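Hypothetical membrane protein (PDB 6JS9) binds heme through its N-terminal HtaA domain, the part in this chain, and probably hands it on within the heme uptake machinery of Corynebacterium glutamicum. Local coordinates at residues 101-106 / 130-135; 65-70 / 91-96; 108-113 / 121-126. All coordinates share one frame; numbering follows the deposited sequence.

From the N terminus, contact 2 comes first: it pairs 65-70 with 91-96 and closes the long hairpin of strands 63-79 and 82-97. The chain then enters strand 100-110, which both other contacts use. Its later part meets 121-126 in contact 3, the shorter loop, and its earlier part meets 130-135 in contact 1, whose loop encloses that of contact 3. Contact 2 is in series with both. Contacts 1 and 2 adjoin in the antiparallel sheet, where Q102 N to V95 O and K93 N to V104 O are probable hydrogen bonds. Contact 3, with its centre about 20 Å from that of contact 1, carries the same sheet to the heme.

Contact 1: 101-106 / 130-135; sequences AQLVVD and VLADVS
A101 and V134 form an antiparallel hydrogen-bonded pair: A101 N donates to V134 O at 3.0 Å, and V134 N donates to A101 O at 2.7 Å. Their CB atoms, 4.0 Å apart, share the buried face of the sheet, where A101 also packs on M94 of strand 82-97. Q102 turns to the other face and is a non-hydrogen-bonded partner of D133. With CG beside its own backbone N (chi1 -64°) and the chain extended from there, its amide comes to lie alongside the D133 carboxylate, pointing the same way. The two planes differ by 8°, so the groups are almost coplanar, yet Q102 NE2 stays 3.5 Å from D133 OD1, which makes this a loose polar approach; V130 CG1 lies near the same nitrogen.

L103 returns to the buried face. L103 N reaches A132 O at 2.9 Å in a nearly straight bond (173°). The L103 and V134 side chains cross, with L103 CG 3.8 Å from V134 CG2; W15 and T176, from loops, cover the leucine further. The carbonyl of L103 is shared by two donors. L131 N approaches at 2.9 Å almost in line with the L103 C=O bond, while A132 N adds a weak bond to L103 O at 3.5 Å. V104, on the Q102 side, then sets CG2 against CG2 of V130, one residue out of the preceding register. V105 carries CG2 to CD2 of L131, which also packs against W15 and L155.

Two successive residues, L131 and A132, thus face the single residue L103, and the register slips by one between L103 and V104. Two residues facing one in this way make a classic beta bulge, here set in the antiparallel sheet of the HtaA domain, between strands 100-110 and 129-136.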
loop_
_atom_site.group_PDB
_atom_site.type_symbol
_atom_site.label_atom_id
_atom_site.label_comp_id
_atom_site.label_asym_id
_atom_site.label_seq_id
_atom_site.Cartn_x
_atom_site.Cartn_y
_atom_site.Cartn_z
ATOM N N ALA A 101 -6.588 -11.622 -1.226
ATOM C CA ALA A 101 -5.269 -11.214 -0.778
ATOM C C ALA A 101 -5.421 -10.115 0.271
ATOM O O ALA A 101 -6.480 -9.496 0.405
ATOM C CB ALA A 101 -4.400 -10.718 -1.941
ATOM N N GLN A 102 -4.344 -9.883 1.017
ATOM C CA GLN A 102 -4.222 -8.748 1.925
ATOM C C GLN A 102 -3.010 -7.917 1.531
ATOM O O GLN A 102 -1.971 -8.461 1.146
ATOM C CB GLN A 102 -4.079 -9.225 3.362
ATOM C CG GLN A 102 -5.299 -9.947 3.841
ATOM C CD GLN A 102 -5.160 -10.411 5.253
ATOM O OE1 GLN A 102 -4.215 -11.131 5.589
ATOM N NE2 GLN A 102 -6.100 -10.005 6.103
ATOM N N LEU A 103 -3.143 -6.602 1.614
ATOM C CA LEU A 103 -2.028 -5.692 1.399
ATOM C C LEU A 103 -1.521 -5.249 2.764
ATOM O O LEU A 103 -2.257 -4.606 3.517
ATOM C CB LEU A 103 -2.452 -4.482 0.562
ATOM C CG LEU A 103 -2.672 -4.693 -0.933
ATOM C CD1 LEU A 103 -3.288 -3.454 -1.590
ATOM C CD2 LEU A 103 -1.366 -5.065 -1.619
ATOM N N VAL A 104 -0.278 -5.604 3.087
ATOM C CA VAL A 104 0.314 -5.349 4.397
ATOM C C VAL A 104 1.441 -4.341 4.233
ATOM O O VAL A 104 2.222 -4.426 3.280
ATOM C CB VAL A 104 0.822 -6.658 5.017
ATOM C CG1 VAL A 104 1.401 -6.414 6.405
ATOM C CG2 VAL A 104 -0.321 -7.650 5.077
ATOM N N VAL A 105 1.511 -3.368 5.149
ATOM C CA VAL A 105 2.508 -2.306 5.093
ATOM C C VAL A 105 3.049 -2.036 6.490
ATOM O O VAL A 105 2.436 -2.377 7.508
ATOM C CB VAL A 105 1.958 -0.982 4.502
ATOM C CG1 VAL A 105 1.400 -1.190 3.096
ATOM C CG2 VAL A 105 0.924 -0.389 5.419
ATOM N N ASP A 106 4.226 -1.423 6.520
ATOM C CA ASP A 106 4.720 -0.749 7.706
ATOM C C ASP A 106 4.416 0.732 7.538
ATOM O O ASP A 106 4.580 1.289 6.448
ATOM C CB ASP A 106 6.228 -0.958 7.896
ATOM C CG ASP A 106 6.598 -2.374 8.345
ATOM O OD1 ASP A 106 5.704 -3.224 8.566
ATOM O OD2 ASP A 106 7.812 -2.638 8.488
ATOM N N VAL A 130 -2.372 -4.647 8.358
ATOM C CA VAL A 130 -3.161 -5.012 7.184
ATOM C C VAL A 130 -3.945 -3.775 6.756
ATOM O O VAL A 130 -4.924 -3.386 7.399
ATOM C CB VAL A 130 -4.092 -6.203 7.438
ATOM C CG1 VAL A 130 -4.895 -6.485 6.187
ATOM C CG2 VAL A 130 -3.292 -7.450 7.823
ATOM N N LEU A 131 -3.522 -3.161 5.657
ATOM C CA LEU A 131 -4.116 -1.911 5.210
ATOM C C LEU A 131 -5.387 -2.126 4.391
ATOM O O LEU A 131 -6.311 -1.310 4.455
ATOM C CB LEU A 131 -3.087 -1.137 4.382
ATOM C CG LEU A 131 -3.488 0.239 3.863
ATOM C CD1 LEU A 131 -3.973 1.130 4.997
ATOM C CD2 LEU A 131 -2.314 0.881 3.109
ATOM N N ALA A 132 -5.445 -3.197 3.600
ATOM C CA ALA A 132 -6.562 -3.420 2.692
ATOM C C ALA A 132 -6.744 -4.910 2.447
ATOM O O ALA A 132 -5.773 -5.672 2.416
ATOM C CB ALA A 132 -6.360 -2.706 1.343
ATOM N N ASP A 133 -8.006 -5.304 2.275
ATOM C CA ASP A 133 -8.381 -6.614 1.759
ATOM C C ASP A 133 -8.604 -6.507 0.256
ATOM O O ASP A 133 -9.184 -5.528 -0.228
ATOM C CB ASP A 133 -9.661 -7.118 2.429
ATOM C CG ASP A 133 -9.446 -7.575 3.867
ATOM O OD1 ASP A 133 -8.542 -8.408 4.108
ATOM O OD2 ASP A 133 -10.202 -7.114 4.752
ATOM N N VAL A 134 -8.142 -7.514 -0.483
ATOM C CA VAL A 134 -8.196 -7.508 -1.941
ATOM C C VAL A 134 -9.069 -8.663 -2.410
ATOM O O VAL A 134 -8.910 -9.798 -1.943
ATOM C CB VAL A 134 -6.797 -7.625 -2.572
ATOM C CG1 VAL A 134 -6.875 -7.370 -4.083
ATOM C CG2 VAL A 134 -5.816 -6.692 -1.887
ATOM N N SER A 135 -9.962 -8.381 -3.350
ATOM C CA SER A 135 -10.745 -9.406 -4.026
ATOM C C SER A 135 -10.175 -9.530 -5.433
ATOM O O SER A 135 -10.427 -8.683 -6.295
ATOM C CB SER A 135 -12.228 -9.053 -4.031
ATOM O OG SER A 135 -12.674 -8.788 -2.711
#

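Contact 2: 65-70 / 91-96; sequences TVEFNG and DIKMVF
K93 and E67 stand opposite each other as a non-hydrogen-bonded antiparallel pair, their side chains running side by side in the same direction. K93 can be followed outward atom by atom. Its CB lies 4.1 Å from CG2 of T65 and close to the carbonyl oxygen of V66. CG, set beside the backbone N of K93 by chi1 of -55°, meets CG of E67 at 3.9 Å. The rest of the chain is extended and keeps pace with the equally extended glutamate, so that CE comes up to OE2 of E67. At the tip, NZ is 4.0 Å from E67 OE2, a long salt bridge, and D128 offers it a second, weak ion pair.

On the opposite, buried face the packing is apolar. The F68 ring turns its edge to the other strand: F68 CE1 touches M94 CB at 3.9 Å, and the carbonyl oxygen of I92 lies in the ring plane. V66 CG2 reaches the F96 ring obliquely. Between the two faces the backbones are joined by V66 N to M94 O (2.9 Å), M94 N to V66 O (3.0 Å) and F68 N to I92 O (3.0 Å). Next to the F68 bond, two waters extend the link. One accepts from I92 N at 2.9 Å and donates to the carbonyl oxygens of F68 and G70; the other donates to the carbonyl oxygens of F68 and I92.

The two segments belong to one hairpin of strands 63-79 and 82-97. Strand 48-58 flanks it beside 65-70, with F49 touching F68 and I92; strand 100-110 pairs with 91-96; and L149 of strand 146-155 packs against M94 and F96.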
loop_
_atom_site.group_PDB
_atom_site.type_symbol
_atom_site.label_atom_id
_atom_site.label_comp_id
_atom_site.label_asym_id
_atom_site.label_seq_id
_atom_site.Cartn_x
_atom_site.Cartn_y
_atom_site.Cartn_z
ATOM N N THR A 65 3.210 -15.345 0.422
ATOM C CA THR A 65 3.448 -13.912 0.594
ATOM C C THR A 65 4.537 -13.440 -0.360
ATOM O O THR A 65 5.557 -14.112 -0.522
ATOM C CB THR A 65 3.860 -13.586 2.035
ATOM O OG1 THR A 65 2.832 -14.024 2.925
ATOM C CG2 THR A 65 4.069 -12.093 2.211
ATOM N N VAL A 66 4.336 -12.276 -0.976
ATOM C CA VAL A 66 5.370 -11.656 -1.799
ATOM C C VAL A 66 5.713 -10.295 -1.204
ATOM O O VAL A 66 4.834 -9.434 -1.048
ATOM C CB VAL A 66 4.939 -11.529 -3.265
ATOM C CG1 VAL A 66 6.055 -10.893 -4.079
ATOM C CG2 VAL A 66 4.584 -12.890 -3.824
ATOM N N GLU A 67 6.987 -10.105 -0.866
ATOM C CA GLU A 67 7.477 -8.822 -0.381
ATOM C C GLU A 67 7.963 -7.997 -1.565
ATOM O O GLU A 67 8.545 -8.538 -2.509
ATOM C CB GLU A 67 8.613 -9.027 0.619
ATOM C CG GLU A 67 8.193 -9.758 1.881
ATOM C CD GLU A 67 9.344 -9.941 2.845
ATOM O OE1 GLU A 67 10.507 -9.689 2.449
ATOM O OE2 GLU A 67 9.084 -10.326 4.003
ATOM N N PHE A 68 7.732 -6.688 -1.503
ATOM C CA PHE A 68 8.012 -5.772 -2.604
ATOM C C PHE A 68 9.031 -4.715 -2.199
ATOM O O PHE A 68 9.150 -4.361 -1.023
ATOM C CB PHE A 68 6.723 -5.070 -3.072
ATOM C CG PHE A 68 5.761 -5.989 -3.762
ATOM C CD1 PHE A 68 4.836 -6.721 -3.030
ATOM C CD2 PHE A 68 5.801 -6.146 -5.144
ATOM C CE1 PHE A 68 3.957 -7.598 -3.656
ATOM C CE2 PHE A 68 4.923 -7.016 -5.786
ATOM C CZ PHE A 68 3.996 -7.741 -5.037
ATOM N N ASN A 69 9.775 -4.222 -3.191
ATOM C CA ASN A 69 10.596 -3.035 -3.022
ATOM C C ASN A 69 9.743 -1.791 -3.175
ATOM O O ASN A 69 8.878 -1.724 -4.053
ATOM C CB ASN A 69 11.710 -2.993 -4.063
ATOM C CG ASN A 69 12.755 -4.043 -3.816
ATOM O OD1 ASN A 69 13.311 -4.132 -2.716
ATOM N ND2 ASN A 69 13.023 -4.860 -4.828
ATOM N N GLY A 70 9.996 -0.803 -2.335
ATOM C CA GLY A 70 9.453 0.525 -2.543
ATOM C C GLY A 70 8.879 1.135 -1.282
ATOM O O GLY A 70 8.551 0.450 -0.313
ATOM N N ASP A 91 7.735 -1.432 3.314
ATOM C CA ASP A 91 7.676 -2.881 3.519
ATOM C C ASP A 91 6.324 -3.435 3.073
ATOM O O ASP A 91 5.608 -4.103 3.820
ATOM C CB ASP A 91 7.978 -3.242 4.973
ATOM C CG ASP A 91 9.394 -2.879 5.379
ATOM O OD1 ASP A 91 10.359 -3.479 4.838
ATOM O OD2 ASP A 91 9.534 -1.968 6.227
ATOM N N ILE A 92 5.968 -3.107 1.837
ATOM C CA ILE A 92 4.706 -3.545 1.257
ATOM C C ILE A 92 4.789 -5.039 0.965
ATOM O O ILE A 92 5.781 -5.523 0.401
ATOM C CB ILE A 92 4.409 -2.718 -0.006
ATOM C CG1 ILE A 92 4.146 -1.256 0.393
ATOM C CG2 ILE A 92 3.258 -3.312 -0.814
ATOM C CD1 ILE A 92 4.971 -0.255 -0.372
ATOM N N LYS A 93 3.755 -5.779 1.380
ATOM C CA LYS A 93 3.643 -7.216 1.173
ATOM C C LYS A 93 2.250 -7.540 0.663
ATOM O O LYS A 93 1.272 -6.892 1.028
ATOM C CB LYS A 93 3.879 -8.005 2.473
ATOM C CG LYS A 93 5.189 -7.701 3.140
ATOM C CD LYS A 93 5.264 -8.295 4.526
ATOM C CE LYS A 93 6.429 -7.654 5.269
ATOM N NZ LYS A 93 6.772 -8.350 6.544
ATOM N N MET A 94 2.152 -8.563 -0.167
ATOM C CA MET A 94 0.855 -9.082 -0.574
ATOM C C MET A 94 0.760 -10.529 -0.116
ATOM O O MET A 94 1.621 -11.349 -0.458
ATOM C CB MET A 94 0.664 -8.957 -2.083
ATOM C CG MET A 94 -0.779 -8.932 -2.490
ATOM S SD MET A 94 -0.975 -8.205 -4.121
ATOM C CE MET A 94 -2.718 -8.516 -4.369
ATOM N N VAL A 95 -0.254 -10.827 0.695
ATOM C CA VAL A 95 -0.487 -12.164 1.240
ATOM C C VAL A 95 -1.684 -12.759 0.505
ATOM O O VAL A 95 -2.804 -12.231 0.602
ATOM C CB VAL A 95 -0.735 -12.131 2.757
ATOM C CG1 VAL A 95 -0.829 -13.561 3.323
ATOM C CG2 VAL A 95 0.356 -11.345 3.472
ATOM N N PHE A 96 -1.457 -13.860 -0.218
ATOM C CA PHE A 96 -2.472 -14.439 -1.092
ATOM C C PHE A 96 -3.168 -15.623 -0.430
ATOM O O PHE A 96 -2.534 -16.448 0.237
ATOM C CB PHE A 96 -1.865 -14.904 -2.417
ATOM C CG PHE A 96 -1.206 -13.815 -3.205
ATOM C CD1 PHE A 96 0.112 -13.462 -2.953
ATOM C CD2 PHE A 96 -1.888 -13.171 -4.224
ATOM C CE1 PHE A 96 0.733 -12.476 -3.687
ATOM C CE2 PHE A 96 -1.276 -12.185 -4.960
ATOM C CZ PHE A 96 0.041 -11.840 -4.697
HETATM O O HOH W 1 8.388 -5.680 1.813
HETATM O O HOH W 2 8.112 -2.137 0.143
#

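Contact 3: 108-113 / 121-126. With HEM (protoporphyrin IX containing Fe), chain C.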
loop_
_atom_site.group_PDB
_atom_site.type_symbol
_atom_site.label_atom_id
_atom_site.label_comp_id
_atom_site.label_asym_id
_atom_site.label_seq_id
_atom_site.Cartn_x
_atom_site.Cartn_y
_atom_site.Cartn_z
ATOM N N VAL A 108 4.875 4.692 9.250
ATOM C CA VAL A 108 5.407 5.669 10.186
ATOM C C VAL A 108 4.638 6.956 9.916
ATOM O O VAL A 108 4.793 7.562 8.848
ATOM C CB VAL A 108 6.916 5.874 10.016
ATOM C CG1 VAL A 108 7.405 6.973 10.936
ATOM C CG2 VAL A 108 7.655 4.551 10.279
ATOM N N ALA A 109 3.790 7.357 10.859
ATOM C CA ALA A 109 2.782 8.360 10.555
ATOM C C ALA A 109 2.488 9.209 11.777
ATOM O O ALA A 109 2.318 8.681 12.882
ATOM C CB ALA A 109 1.485 7.703 10.063
ATOM N N ARG A 110 2.409 10.524 11.571
ATOM C CA ARG A 110 1.916 11.391 12.632
ATOM C C ARG A 110 0.471 11.035 12.955
ATOM O O ARG A 110 -0.343 10.810 12.054
ATOM C CB ARG A 110 2.025 12.860 12.234
ATOM C CG ARG A 110 3.450 13.378 12.226
ATOM C CD ARG A 110 3.491 14.876 12.094
ATOM N NE ARG A 110 4.834 15.336 11.766
ATOM C CZ ARG A 110 5.765 15.612 12.674
ATOM N NH1 ARG A 110 6.967 16.031 12.293
ATOM N NH2 ARG A 110 5.491 15.471 13.965
ATOM N N GLU A 111 0.172 10.946 14.250
ATOM C CA GLU A 111 -1.205 10.820 14.705
ATOM C C GLU A 111 -2.025 12.030 14.268
ATOM O O GLU A 111 -1.545 13.168 14.301
ATOM C CB GLU A 111 -1.227 10.695 16.231
ATOM C CG GLU A 111 -2.591 10.414 16.822
ATOM C CD GLU A 111 -2.578 10.407 18.345
ATOM O OE1 GLU A 111 -1.602 10.921 18.940
ATOM O OE2 GLU A 111 -3.548 9.889 18.942
ATOM N N PHE A 112 -3.269 11.784 13.861
ATOM C CA PHE A 112 -4.183 12.871 13.529
ATOM C C PHE A 112 -4.744 13.462 14.815
ATOM O O PHE A 112 -5.324 12.738 15.630
ATOM C CB PHE A 112 -5.314 12.368 12.641
ATOM C CG PHE A 112 -6.416 13.363 12.473
ATOM C CD1 PHE A 112 -6.228 14.494 11.699
ATOM C CD2 PHE A 112 -7.629 13.184 13.105
ATOM C CE1 PHE A 112 -7.234 15.424 11.556
ATOM C CE2 PHE A 112 -8.643 14.113 12.963
ATOM C CZ PHE A 112 -8.446 15.229 12.180
ATOM N N LYS A 113 -4.574 14.768 15.013
ATOM C CA LYS A 113 -4.970 15.398 16.269
ATOM C C LYS A 113 -6.221 16.254 16.158
ATOM O O LYS A 113 -6.696 16.748 17.181
ATOM C CB LYS A 113 -3.832 16.270 16.819
ATOM C CG LYS A 113 -2.541 15.516 17.077
ATOM C CD LYS A 113 -2.735 14.410 18.105
ATOM C CE LYS A 113 -2.933 14.960 19.517
ATOM N NZ LYS A 113 -1.736 15.710 20.022
ATOM N N GLY A 121 0.710 15.791 15.634
ATOM C CA GLY A 121 0.920 14.491 16.232
ATOM C C GLY A 121 2.375 14.059 16.198
ATOM O O GLY A 121 3.143 14.444 15.315
ATOM N N GLU A 122 2.746 13.252 17.187
ATOM C CA GLU A 122 4.029 12.571 17.161
ATOM C C GLU A 122 3.954 11.388 16.199
ATOM O O GLU A 122 2.872 10.890 15.870
ATOM C CB GLU A 122 4.421 12.091 18.561
ATOM C CG GLU A 122 4.120 13.084 19.689
ATOM C CD GLU A 122 5.372 13.600 20.398
ATOM O OE1 GLU A 122 6.416 13.766 19.730
ATOM O OE2 GLU A 122 5.311 13.839 21.629
ATOM N N TYR A 123 5.121 10.938 15.742
ATOM C CA TYR A 123 5.166 9.788 14.848
ATOM C C TYR A 123 4.726 8.525 15.586
ATOM O O TYR A 123 5.156 8.267 16.715
ATOM C CB TYR A 123 6.573 9.615 14.278
ATOM C CG TYR A 123 6.971 10.708 13.315
ATOM C CD1 TYR A 123 6.472 10.729 12.019
ATOM C CD2 TYR A 123 7.846 11.712 13.692
ATOM C CE1 TYR A 123 6.826 11.717 11.133
ATOM C CE2 TYR A 123 8.205 12.710 12.807
ATOM C CZ TYR A 123 7.688 12.711 11.531
ATOM O OH TYR A 123 8.036 13.701 10.640
ATOM N N ILE A 124 3.838 7.755 14.961
ATOM C CA ILE A 124 3.434 6.440 15.448
ATOM C C ILE A 124 4.003 5.393 14.501
ATOM O O ILE A 124 3.796 5.473 13.281
ATOM C CB ILE A 124 1.905 6.309 15.526
ATOM C CG1 ILE A 124 1.302 7.394 16.411
ATOM C CG2 ILE A 124 1.508 4.924 16.021
ATOM C CD1 ILE A 124 -0.208 7.321 16.461
ATOM N N ILE A 125 4.714 4.416 15.056
ATOM C CA ILE A 125 5.228 3.297 14.278
ATOM C C ILE A 125 4.190 2.181 14.309
ATOM O O ILE A 125 3.863 1.651 15.377
ATOM C CB ILE A 125 6.576 2.799 14.820
ATOM C CG1 ILE A 125 7.511 3.958 15.151
ATOM C CG2 ILE A 125 7.222 1.854 13.803
ATOM C CD1 ILE A 125 7.870 4.805 13.974
ATOM N N SER A 126 3.683 1.809 13.142
ATOM C CA SER A 126 2.711 0.726 13.021
ATOM C C SER A 126 3.293 -0.293 12.046
ATOM O O SER A 126 3.218 -0.113 10.827
ATOM C CB SER A 126 1.356 1.258 12.551
ATOM O OG SER A 126 0.869 2.253 13.428
HETATM C CHA HEM C . -9.602 14.886 4.189
HETATM C CHB HEM C . -6.132 12.403 6.514
HETATM C CHC HEM C . -4.755 16.384 8.953
HETATM C CHD HEM C . -8.510 18.745 6.971
HETATM C C1A HEM C . -8.763 13.859 4.583
HETATM C C2A HEM C . -8.745 12.510 4.054
HETATM C C3A HEM C . -7.791 11.814 4.681
HETATM C C4A HEM C . -7.160 12.708 5.642
HETATM C CMA HEM C . -7.448 10.322 4.413
HETATM C CAA HEM C . -9.673 12.005 2.942
HETATM C CBA HEM C . -9.212 12.580 1.604
HETATM C CGA HEM C . -10.051 11.979 0.512
HETATM O O1A HEM C . -9.701 10.864 0.030
HETATM O O2A HEM C . -11.071 12.622 0.144
HETATM C C1B HEM C . -5.474 13.256 7.376
HETATM C C2B HEM C . -4.393 12.863 8.270
HETATM C C3B HEM C . -4.001 13.961 8.953
HETATM C C4B HEM C . -4.824 15.081 8.499
HETATM C CMB HEM C . -3.852 11.406 8.346
HETATM C CAB HEM C . -2.891 14.154 10.027
HETATM C CBB HEM C . -2.086 13.183 10.482
HETATM C C1C HEM C . -5.662 17.387 8.651
HETATM C C2C HEM C . -5.639 18.747 9.150
HETATM C C3C HEM C . -6.678 19.404 8.602
HETATM C C4C HEM C . -7.382 18.479 7.726
HETATM C CMC HEM C . -4.569 19.247 10.141
HETATM C CAC HEM C . -7.118 20.880 8.800
HETATM C CBC HEM C . -6.508 21.733 9.620
HETATM C C1D HEM C . -9.126 17.930 6.033
HETATM C C2D HEM C . -10.242 18.288 5.162
HETATM C C3D HEM C . -10.542 17.219 4.398
HETATM C C4D HEM C . -9.633 16.149 4.752
HETATM C CMD HEM C . -10.954 19.662 5.116
HETATM C CAD HEM C . -11.631 17.105 3.302
HETATM C CBD HEM C . -10.949 17.574 2.011
HETATM C CGD HEM C . -11.866 17.503 0.811
HETATM O O1D HEM C . -11.550 18.189 -0.190
HETATM O O2D HEM C . -12.903 16.784 0.838
HETATM N NA HEM C . -7.778 13.937 5.542
HETATM N NB HEM C . -5.706 14.613 7.553
HETATM N NC HEM C . -6.722 17.273 7.777
HETATM N ND HEM C . -8.790 16.616 5.738
HETATM FE FE HEM C . -7.055 15.692 6.420
HETATM O O HOH W 3 -0.485 15.510 13.284
#
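R110 lies over Y123 with the guanidinium and ring planes 39° apart. With CG beside the backbone N (chi1 -72°), the arginine chain runs extended to NE and carries CG and the guanidinium over the ring. CZ of R110 stands 4.2 Å from the centroid of the Y123 ring and 35° off its normal, an off-centre cation-pi contact, and R110 CG sits more squarely above the ring face as a CH-pi donor. The flat group is fixed at its edge too: NH2 donates to G121 O at 2.9 Å, nearly in the guanidinium plane and in line with the carbonyl. The Y123 hydroxyl finds its bond in D86, against which R110 also packs.

Strands 108-110 and 123-126 are the arms of a long-looped antiparallel hairpin, which supplies R110, E111 and F112 to one wall of the heme pocket, where Y24 binds the iron. A109 and I124 are the hydrogen-bonded pair, and E111 N extends the pairing to E122 O at 3.1 Å; a water bridges E111 O and G121 N. CG2 of V108 packs 3.7 Å from I125 CD1.

At the end of the strand and just beyond it the chain borders the heme. The F112 ring stands steeply on the porphyrin, CD1 3.5 Å from heme C4B, with the vinyl carbon CAB at its edge and in its plane. R110 O comes within 3.3 Å of heme CBB.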